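Local structure of glycosyl hydrolase BlGH5_18 (Bifidobacterium longum subsp. infantis, 7LQX) at residues A137-V142 with L191-R196; A254-E259 with G387-R392; P290-D295 with V309-S314. The protein probably hydrolyses glycosidic bonds during N-glycan breakdown, as a glycoside hydrolase of family 5, subfamily 18. One frame throughout, in Å; residues are numbered along the deposited sequence.

Contact 1. Residues A137-V142 with L191-R196; sequences AEKTLV and LAVVDR
Val142 and Val193 each hold CG1 anti to the backbone N, at chi1 177° and 178°, and it is these two methyls that meet. Their separation, 3.7 Å from Val142 CG1 to Val193 CG1, is a normal van der Waals distance. Val142 CG1 also lies 3.8 Å from Val193 CB, so that one methyl rests against both the branch point and one arm of its partner. The two branched side chains cross obliquely, each with its CB directed at the opposite segment. The same Val193 CG1 reaches past the side chain to the helix backbone, 4.0 Å from Val142 C.

Lys139, one turn earlier on the helix, adds a looser flank. Its O is 4.3 Å from Val193 CG2, and its CE stands 4.4 Å from that methyl. Both are loose, peripheral van der Waals approaches beside the valine pair, one from the backbone carbonyl oxygen and one from the lysine side chain; the ammonium end serves another partner, with NZ in a salt bridge to Asp189.

Val193 sits in a type I beta turn from Leu191 to Val194, marked by a 3.2 Å bond from Val194 N to Leu191 O, which presents its side chain to the helix. Helix 132-149 and the turn that follows helix 180-191 are thereby packed together on the outside of the (beta/alpha)8 barrel. Val193 also leans on Ala143 of the same helix, while Val194 touches Tyr146 there and Ala201 of strand 200-202, the barrel strand that the turn leads into.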
loop_
_atom_site.group_PDB
_atom_site.type_symbol
_atom_site.label_atom_id
_atom_site.label_comp_id
_atom_site.label_asym_id
_atom_site.label_seq_id
_atom_site.Cartn_x
_atom_site.Cartn_y
_atom_site.Cartn_z
ATOM N N ALA A 137 -6.943 -13.074 -10.089
ATOM C CA ALA A 137 -6.927 -12.855 -8.647
ATOM C C ALA A 137 -8.132 -12.039 -8.198
ATOM O O ALA A 137 -8.703 -12.288 -7.127
ATOM C CB ALA A 137 -5.630 -12.153 -8.243
ATOM N N GLU A 138 -8.528 -11.051 -8.998
ATOM C CA GLU A 138 -9.717 -10.278 -8.673
ATOM C C GLU A 138 -10.943 -11.174 -8.651
ATOM O O GLU A 138 -11.755 -11.120 -7.721
ATOM C CB GLU A 138 -9.900 -9.168 -9.702
ATOM C CG GLU A 138 -8.847 -8.090 -9.635
ATOM C CD GLU A 138 -8.713 -7.346 -10.944
ATOM O OE1 GLU A 138 -7.659 -6.717 -11.163
ATOM O OE2 GLU A 138 -9.657 -7.393 -11.756
ATOM N N LYS A 139 -11.084 -12.023 -9.666
ATOM C CA LYS A 139 -12.232 -12.916 -9.709
ATOM C C LYS A 139 -12.230 -13.865 -8.523
ATOM O O LYS A 139 -13.282 -14.146 -7.942
ATOM C CB LYS A 139 -12.239 -13.693 -11.020
ATOM C CG LYS A 139 -12.577 -12.851 -12.231
ATOM C CD LYS A 139 -12.585 -13.687 -13.507
ATOM C CE LYS A 139 -13.600 -14.818 -13.415
ATOM N NZ LYS A 139 -13.872 -15.463 -14.733
ATOM N N THR A 140 -11.054 -14.368 -8.146
ATOM C CA THR A 140 -10.964 -15.248 -6.986
ATOM C C THR A 140 -11.420 -14.535 -5.717
ATOM O O THR A 140 -12.166 -15.109 -4.915
ATOM C CB THR A 140 -9.535 -15.777 -6.846
ATOM O OG1 THR A 140 -9.158 -16.443 -8.058
ATOM C CG2 THR A 140 -9.444 -16.748 -5.698
ATOM N N LEU A 141 -10.988 -13.285 -5.517
ATOM C CA LEU A 141 -11.422 -12.537 -4.338
ATOM C C LEU A 141 -12.929 -12.287 -4.359
ATOM O O LEU A 141 -13.612 -12.469 -3.345
ATOM C CB LEU A 141 -10.647 -11.222 -4.209
ATOM C CG LEU A 141 -11.042 -10.406 -2.972
ATOM C CD1 LEU A 141 -10.805 -11.210 -1.686
ATOM C CD2 LEU A 141 -10.302 -9.084 -2.931
ATOM N N VAL A 142 -13.473 -11.856 -5.502
ATOM C CA VAL A 142 -14.918 -11.659 -5.581
ATOM C C VAL A 142 -15.645 -12.952 -5.217
ATOM O O VAL A 142 -16.602 -12.944 -4.437
ATOM C CB VAL A 142 -15.344 -11.155 -6.973
ATOM C CG1 VAL A 142 -16.867 -11.038 -7.049
ATOM C CG2 VAL A 142 -14.716 -9.830 -7.301
ATOM N N LEU A 191 -18.537 -9.268 -12.999
ATOM C CA LEU A 191 -19.944 -9.269 -12.603
ATOM C C LEU A 191 -20.524 -10.675 -12.624
ATOM O O LEU A 191 -21.429 -10.985 -11.840
ATOM C CB LEU A 191 -20.749 -8.346 -13.520
ATOM C CG LEU A 191 -20.414 -6.860 -13.391
ATOM C CD1 LEU A 191 -21.020 -6.096 -14.556
ATOM C CD2 LEU A 191 -20.886 -6.276 -12.054
ATOM N N ALA A 192 -20.027 -11.528 -13.521
ATOM C CA ALA A 192 -20.548 -12.876 -13.687
ATOM C C ALA A 192 -20.288 -13.764 -12.484
ATOM O O ALA A 192 -20.879 -14.844 -12.393
ATOM C CB ALA A 192 -19.924 -13.520 -14.926
ATOM N N VAL A 193 -19.411 -13.346 -11.569
ATOM C CA VAL A 193 -19.173 -14.129 -10.365
ATOM C C VAL A 193 -20.408 -14.159 -9.479
ATOM O O VAL A 193 -20.633 -15.135 -8.755
ATOM C CB VAL A 193 -17.943 -13.584 -9.619
ATOM C CG1 VAL A 193 -17.715 -14.361 -8.333
ATOM C CG2 VAL A 193 -16.720 -13.649 -10.519
ATOM N N VAL A 194 -21.230 -13.115 -9.524
ATOM C CA VAL A 194 -22.394 -12.996 -8.651
ATOM C C VAL A 194 -23.573 -13.744 -9.257
ATOM O O VAL A 194 -23.809 -13.680 -10.465
ATOM C CB VAL A 194 -22.742 -11.508 -8.463
ATOM C CG1 VAL A 194 -24.001 -11.330 -7.617
ATOM C CG2 VAL A 194 -21.568 -10.758 -7.848
ATOM N N ASP A 195 -24.338 -14.441 -8.417
ATOM C CA ASP A 195 -25.614 -15.017 -8.845
ATOM C C ASP A 195 -26.655 -13.901 -8.817
ATOM O O ASP A 195 -27.222 -13.581 -7.767
ATOM C CB ASP A 195 -26.021 -16.191 -7.963
ATOM C CG ASP A 195 -27.326 -16.834 -8.412
ATOM O OD1 ASP A 195 -28.010 -16.273 -9.292
ATOM O OD2 ASP A 195 -27.672 -17.907 -7.877
ATOM N N ARG A 196 -26.904 -13.297 -9.972
ATOM C CA ARG A 196 -27.766 -12.119 -10.047
ATOM C C ARG A 196 -29.245 -12.451 -9.917
ATOM O O ARG A 196 -30.061 -11.528 -9.840
ATOM C CB ARG A 196 -27.449 -11.327 -11.316
ATOM C CG ARG A 196 -26.047 -10.726 -11.236
ATOM C CD ARG A 196 -25.550 -10.203 -12.550
ATOM N NE ARG A 196 -26.285 -9.024 -12.970
ATOM C CZ ARG A 196 -26.042 -8.368 -14.098
ATOM N NH1 ARG A 196 -25.072 -8.789 -14.901
ATOM N NH2 ARG A 196 -26.760 -7.306 -14.417
#

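Contact 2. Residues A254-E259 with G387-R392; sequences ALYLAE and GSIFER
Tyr256 and Phe390 form an edge-to-face (T-shaped) aromatic pair where a helix of the (beta/alpha)8 barrel meets a helix of the smaller alpha/beta unit that follows it in the chain. Phe390 directs its edge at the face of Tyr256. The centroids are 4.8 Å apart and the planes stand at 64°, short of perpendicular. The tightest approach is Tyr256 CE2 to Phe390 CD2, 3.4 Å, and Phe390 CE2 follows at 3.9 Å from Tyr256 CD2. Both rings leave their helices with CG anti to the backbone N (chi1 171° for Tyr256), a torsion that carries the tyrosine across to the second helix. Its OH ends 3.6 Å from Phe390 CA and 3.8 Å from Ile389 CG2, in van der Waals contact with two carbons, whereas its hydrogen bond goes to Cys383 O. The ring packs on Phe390, while the buried hydroxyl is satisfied by Cys383 O. A leucine here would probably deprive the Phe390 edge of its aromatic face and leave Cys383 O without the hydroxyl. Trp393 of helix 388-399 gives Tyr256 a second edge-to-face neighbour. Around the pair, Tyr211 of helix 208-211 touches both rings, and Leu405 of strand 403-407 packs on Tyr256 and Ile389, so helices 248-264 and 388-399 meet beside the parallel three-stranded sheet of the C-terminal unit.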
loop_
_atom_site.group_PDB
_atom_site.type_symbol
_atom_site.label_atom_id
_atom_site.label_comp_id
_atom_site.label_asym_id
_atom_site.label_seq_id
_atom_site.Cartn_x
_atom_site.Cartn_y
_atom_site.Cartn_z
ATOM N N ALA A 254 -27.695 16.148 -8.936
ATOM C CA ALA A 254 -27.938 14.714 -8.798
ATOM C C ALA A 254 -29.056 14.263 -9.729
ATOM O O ALA A 254 -28.943 13.223 -10.387
ATOM C CB ALA A 254 -28.265 14.356 -7.347
ATOM N N LEU A 255 -30.143 15.038 -9.796
ATOM C CA LEU A 255 -31.202 14.756 -10.757
ATOM C C LEU A 255 -30.659 14.728 -12.176
ATOM O O LEU A 255 -31.022 13.856 -12.979
ATOM C CB LEU A 255 -32.287 15.827 -10.641
ATOM C CG LEU A 255 -33.387 15.772 -11.703
ATOM C CD1 LEU A 255 -34.119 14.441 -11.680
ATOM C CD2 LEU A 255 -34.372 16.923 -11.521
ATOM N N TYR A 256 -29.804 15.695 -12.509
ATOM C CA TYR A 256 -29.248 15.757 -13.853
ATOM C C TYR A 256 -28.493 14.485 -14.199
ATOM O O TYR A 256 -28.690 13.914 -15.275
ATOM C CB TYR A 256 -28.328 16.969 -13.988
ATOM C CG TYR A 256 -27.557 16.965 -15.290
ATOM C CD1 TYR A 256 -28.205 17.175 -16.501
ATOM C CD2 TYR A 256 -26.199 16.718 -15.310
ATOM C CE1 TYR A 256 -27.518 17.163 -17.685
ATOM C CE2 TYR A 256 -25.493 16.709 -16.498
ATOM C CZ TYR A 256 -26.167 16.928 -17.687
ATOM O OH TYR A 256 -25.486 16.926 -18.882
ATOM N N LEU A 257 -27.609 14.025 -13.313
ATOM C CA LEU A 257 -26.869 12.807 -13.612
ATOM C C LEU A 257 -27.806 11.617 -13.756
ATOM O O LEU A 257 -27.587 10.738 -14.599
ATOM C CB LEU A 257 -25.819 12.535 -12.539
ATOM C CG LEU A 257 -24.523 13.323 -12.706
ATOM C CD1 LEU A 257 -23.475 12.894 -11.679
ATOM C CD2 LEU A 257 -23.953 13.200 -14.123
ATOM N N ALA A 258 -28.847 11.554 -12.932
ATOM C CA ALA A 258 -29.801 10.460 -13.062
ATOM C C ALA A 258 -30.461 10.474 -14.439
ATOM O O ALA A 258 -30.541 9.440 -15.113
ATOM C CB ALA A 258 -30.849 10.540 -11.953
ATOM N N GLU A 259 -30.922 11.646 -14.881
ATOM C CA GLU A 259 -31.560 11.743 -16.193
ATOM C C GLU A 259 -30.563 11.502 -17.317
ATOM O O GLU A 259 -30.896 10.864 -18.322
ATOM C CB GLU A 259 -32.225 13.109 -16.358
ATOM C CG GLU A 259 -33.414 13.339 -15.432
ATOM C CD GLU A 259 -34.493 12.275 -15.564
ATOM O OE1 GLU A 259 -34.613 11.655 -16.643
ATOM O OE2 GLU A 259 -35.225 12.056 -14.586
ATOM N N GLY A 387 -21.051 22.876 -19.837
ATOM C CA GLY A 387 -21.218 22.411 -21.195
ATOM C C GLY A 387 -22.593 22.722 -21.752
ATOM O O GLY A 387 -23.533 23.065 -21.037
ATOM N N SER A 388 -22.721 22.571 -23.072
ATOM C CA SER A 388 -23.947 22.973 -23.751
ATOM C C SER A 388 -25.123 22.054 -23.428
ATOM O O SER A 388 -26.255 22.526 -23.287
ATOM C CB SER A 388 -23.693 23.029 -25.257
ATOM O OG SER A 388 -23.009 21.869 -25.699
ATOM N N ILE A 389 -24.897 20.741 -23.346
ATOM C CA ILE A 389 -25.978 19.830 -22.971
ATOM C C ILE A 389 -26.419 20.109 -21.540
ATOM O O ILE A 389 -27.614 20.212 -21.240
ATOM C CB ILE A 389 -25.535 18.366 -23.133
ATOM C CG1 ILE A 389 -25.292 18.009 -24.601
ATOM C CG2 ILE A 389 -26.574 17.425 -22.523
ATOM C CD1 ILE A 389 -26.558 17.943 -25.464
ATOM N N PHE A 390 -25.444 20.217 -20.633
ATOM C CA PHE A 390 -25.700 20.530 -19.233
ATOM C C PHE A 390 -26.571 21.766 -19.110
ATOM O O PHE A 390 -27.603 21.747 -18.435
ATOM C CB PHE A 390 -24.332 20.741 -18.570
ATOM C CG PHE A 390 -24.348 20.864 -17.062
ATOM C CD1 PHE A 390 -24.665 22.068 -16.450
ATOM C CD2 PHE A 390 -23.978 19.793 -16.265
ATOM C CE1 PHE A 390 -24.649 22.189 -15.064
ATOM C CE2 PHE A 390 -23.951 19.916 -14.880
ATOM C CZ PHE A 390 -24.296 21.111 -14.285
ATOM N N GLU A 391 -26.193 22.848 -19.792
ATOM C CA GLU A 391 -26.915 24.108 -19.628
ATOM C C GLU A 391 -28.292 24.085 -20.279
ATOM O O GLU A 391 -29.231 24.677 -19.738
ATOM C CB GLU A 391 -26.048 25.267 -20.108
ATOM C CG GLU A 391 -24.818 25.404 -19.215
ATOM C CD GLU A 391 -24.027 26.680 -19.392
ATOM O OE1 GLU A 391 -24.182 27.374 -20.419
ATOM O OE2 GLU A 391 -23.227 26.977 -18.483
ATOM N N ARG A 392 -28.455 23.405 -21.416
ATOM C CA ARG A 392 -29.793 23.284 -21.986
ATOM C C ARG A 392 -30.722 22.529 -21.041
ATOM O O ARG A 392 -31.874 22.931 -20.822
ATOM C CB ARG A 392 -29.732 22.597 -23.346
ATOM C CG ARG A 392 -29.101 23.445 -24.427
ATOM C CD ARG A 392 -29.073 22.697 -25.746
ATOM N NE ARG A 392 -28.461 23.472 -26.821
ATOM C CZ ARG A 392 -29.101 24.390 -27.537
ATOM N NH1 ARG A 392 -30.379 24.649 -27.293
ATOM N NH2 ARG A 392 -28.475 25.036 -28.513
#

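Contact 3. Residues P290-D295 with V309-S314; sequences PEFCRD and VTWWCS
Cys293 approaches the six-membered ring of Trp311 with its whole short side chain, and its backbone is already close: Cys293 CA lies 3.7 Å from Trp311 CH2. From there CB points at the strand and meets the outer corner of the indole, 3.8 Å from Trp311 CH2, with CZ2 slightly farther off. Because SG is anti to the backbone N (chi1 172°), the next bond carries the sulfur inward over the ring. SG then stands 3.9 Å from Trp311 CZ3. It is 4.0 Å from the centroid of the six-membered ring, on a line 21° from the ring normal. Those last two values define a sulfur-aromatic contact over the face, with the sulfur displaced toward the rim.

The contact lies inside the beta-alpha-beta unit made by strand 272-277, helix 289-300 and strand 306-312, the last of these being the eighth strand of the (beta/alpha)8 barrel. Trp311 projects from that strand toward the helix layer, its CB directed at helix 289-300. Val277 of strand 272-277 and Ile343 and Phe347 of helix 342-354 also pack around its indole.

Phe292 makes a lighter approach to the same corner, with CE2 4.4 Å from Trp311 CH2; its CB does not aim at the strand, but its ring end comes nearer. Farther along, the peptide bond between Trp312 and Cys313 is cis, as is found at the end of this strand in many clan GH-A hydrolases.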
loop_
_atom_site.group_PDB
_atom_site.type_symbol
_atom_site.label_atom_id
_atom_site.label_comp_id
_atom_site.label_asym_id
_atom_site.label_seq_id
_atom_site.Cartn_x
_atom_site.Cartn_y
_atom_site.Cartn_z
ATOM N N PRO A 290 -27.942 21.399 5.364
ATOM C CA PRO A 290 -29.266 20.758 5.498
ATOM C C PRO A 290 -30.202 21.117 4.356
ATOM O O PRO A 290 -30.915 20.246 3.836
ATOM C CB PRO A 290 -29.764 21.245 6.867
ATOM C CG PRO A 290 -28.482 21.566 7.629
ATOM C CD PRO A 290 -27.575 22.155 6.579
ATOM N N GLU A 291 -30.221 22.391 3.953
ATOM C CA GLU A 291 -31.074 22.813 2.845
ATOM C C GLU A 291 -30.606 22.209 1.529
ATOM O O GLU A 291 -31.428 21.822 0.691
ATOM C CB GLU A 291 -31.086 24.338 2.743
ATOM C CG GLU A 291 -31.871 25.030 3.845
ATOM C CD GLU A 291 -31.466 26.482 4.031
ATOM O OE1 GLU A 291 -31.296 27.192 3.017
ATOM O OE2 GLU A 291 -31.306 26.910 5.196
ATOM N N PHE A 292 -29.294 22.138 1.321
ATOM C CA PHE A 292 -28.768 21.478 0.137
ATOM C C PHE A 292 -29.226 20.027 0.074
ATOM O O PHE A 292 -29.592 19.527 -0.996
ATOM C CB PHE A 292 -27.243 21.545 0.154
ATOM C CG PHE A 292 -26.608 20.743 -0.928
ATOM C CD1 PHE A 292 -26.449 21.281 -2.194
ATOM C CD2 PHE A 292 -26.201 19.445 -0.700
ATOM C CE1 PHE A 292 -25.870 20.544 -3.202
ATOM C CE2 PHE A 292 -25.639 18.705 -1.705
ATOM C CZ PHE A 292 -25.478 19.255 -2.962
ATOM N N CYS A 293 -29.200 19.334 1.213
ATOM C CA CYS A 293 -29.628 17.942 1.273
ATOM C C CYS A 293 -31.095 17.810 0.890
ATOM O O CYS A 293 -31.451 17.015 0.012
ATOM C CB CYS A 293 -29.369 17.423 2.689
ATOM S SG CYS A 293 -30.018 15.785 3.068
ATOM N N ARG A 294 -31.959 18.606 1.520
ATOM C CA ARG A 294 -33.381 18.517 1.228
ATOM C C ARG A 294 -33.666 18.846 -0.233
ATOM O O ARG A 294 -34.416 18.130 -0.906
ATOM C CB ARG A 294 -34.169 19.454 2.136
ATOM C CG ARG A 294 -34.100 19.112 3.610
ATOM C CD ARG A 294 -35.101 19.950 4.410
ATOM N NE ARG A 294 -34.972 19.752 5.852
ATOM C CZ ARG A 294 -34.220 20.503 6.652
ATOM N NH1 ARG A 294 -33.534 21.527 6.161
ATOM N NH2 ARG A 294 -34.162 20.234 7.949
ATOM N N ASP A 295 -33.102 19.947 -0.736
ATOM C CA ASP A 295 -33.402 20.368 -2.101
ATOM C C ASP A 295 -32.848 19.386 -3.123
ATOM O O ASP A 295 -33.499 19.089 -4.131
ATOM C CB ASP A 295 -32.811 21.757 -2.351
ATOM C CG ASP A 295 -33.602 22.866 -1.689
ATOM O OD1 ASP A 295 -34.744 22.630 -1.238
ATOM O OD2 ASP A 295 -33.071 23.993 -1.633
ATOM N N VAL A 309 -31.245 6.569 -2.420
ATOM C CA VAL A 309 -30.297 7.637 -2.128
ATOM C C VAL A 309 -29.454 7.178 -0.952
ATOM O O VAL A 309 -29.996 6.785 0.086
ATOM C CB VAL A 309 -31.012 8.956 -1.770
ATOM C CG1 VAL A 309 -29.980 10.030 -1.426
ATOM C CG2 VAL A 309 -31.936 9.391 -2.897
ATOM N N THR A 310 -28.138 7.239 -1.109
ATOM C CA THR A 310 -27.193 6.804 -0.082
ATOM C C THR A 310 -26.241 7.952 0.199
ATOM O O THR A 310 -25.408 8.300 -0.640
ATOM C CB THR A 310 -26.475 5.537 -0.540
ATOM O OG1 THR A 310 -27.468 4.581 -0.954
ATOM C CG2 THR A 310 -25.621 4.951 0.560
ATOM N N TRP A 311 -26.396 8.561 1.370
ATOM C CA TRP A 311 -25.652 9.775 1.678
ATOM C C TRP A 311 -24.181 9.441 1.929
ATOM O O TRP A 311 -23.857 8.416 2.531
ATOM C CB TRP A 311 -26.276 10.520 2.891
ATOM C CG TRP A 311 -25.890 11.961 2.801
ATOM C CD1 TRP A 311 -24.860 12.592 3.446
ATOM C CD2 TRP A 311 -26.481 12.938 1.943
ATOM N NE1 TRP A 311 -24.790 13.905 3.045
ATOM C CE2 TRP A 311 -25.773 14.140 2.120
ATOM C CE3 TRP A 311 -27.555 12.915 1.046
ATOM C CZ2 TRP A 311 -26.093 15.300 1.428
ATOM C CZ3 TRP A 311 -27.867 14.070 0.361
ATOM C CH2 TRP A 311 -27.136 15.243 0.552
ATOM N N TRP A 312 -23.282 10.290 1.423
ATOM C CA TRP A 312 -21.867 10.247 1.791
ATOM C C TRP A 312 -21.655 11.359 2.821
ATOM O O TRP A 312 -21.646 12.531 2.447
ATOM C CB TRP A 312 -20.931 10.461 0.586
ATOM C CG TRP A 312 -19.549 10.224 1.074
ATOM C CD1 TRP A 312 -18.778 11.096 1.782
ATOM C CD2 TRP A 312 -18.805 9.005 0.991
ATOM N NE1 TRP A 312 -17.600 10.496 2.147
ATOM C CE2 TRP A 312 -17.587 9.214 1.665
ATOM C CE3 TRP A 312 -19.047 7.759 0.401
ATOM C CZ2 TRP A 312 -16.613 8.219 1.772
ATOM C CZ3 TRP A 312 -18.084 6.775 0.504
ATOM C CH2 TRP A 312 -16.882 7.009 1.189
ATOM N N CYS A 313 -21.464 11.024 4.110
ATOM C CA CYS A 313 -21.263 9.687 4.643
ATOM C C CYS A 313 -21.894 9.619 6.037
ATOM O O CYS A 313 -22.445 10.607 6.536
ATOM C CB CYS A 313 -19.779 9.352 4.740
ATOM S SG CYS A 313 -18.765 10.616 5.521
ATOM N N SER A 314 -21.819 8.459 6.685
ATOM C CA SER A 314 -22.482 8.321 7.975
ATOM C C SER A 314 -21.809 9.180 9.037
ATOM O O SER A 314 -22.484 9.910 9.768
ATOM C CB SER A 314 -22.529 6.855 8.403
ATOM O OG SER A 314 -21.240 6.344 8.669
#

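The contacts sample different sectors of one chain. Contact 1 comes first and closes before the others open; its centre is 33 Å from that of contact 2 and 31 Å from that of contact 3, across the centre of the chain. Contact 3 is nested within the loop closed by contact 2, their centres 19 Å apart and their nearest atoms about 7 Å apart. Contact 1 lies in the outer layer of the eight-stranded barrel, before its fourth and fifth strands; contact 3 joins the eighth strand to the helix that precedes it. Contact 2 alone reaches beyond the barrel, tying helix 248-264 to the C-terminal unit, which therefore packs against the barrel wall.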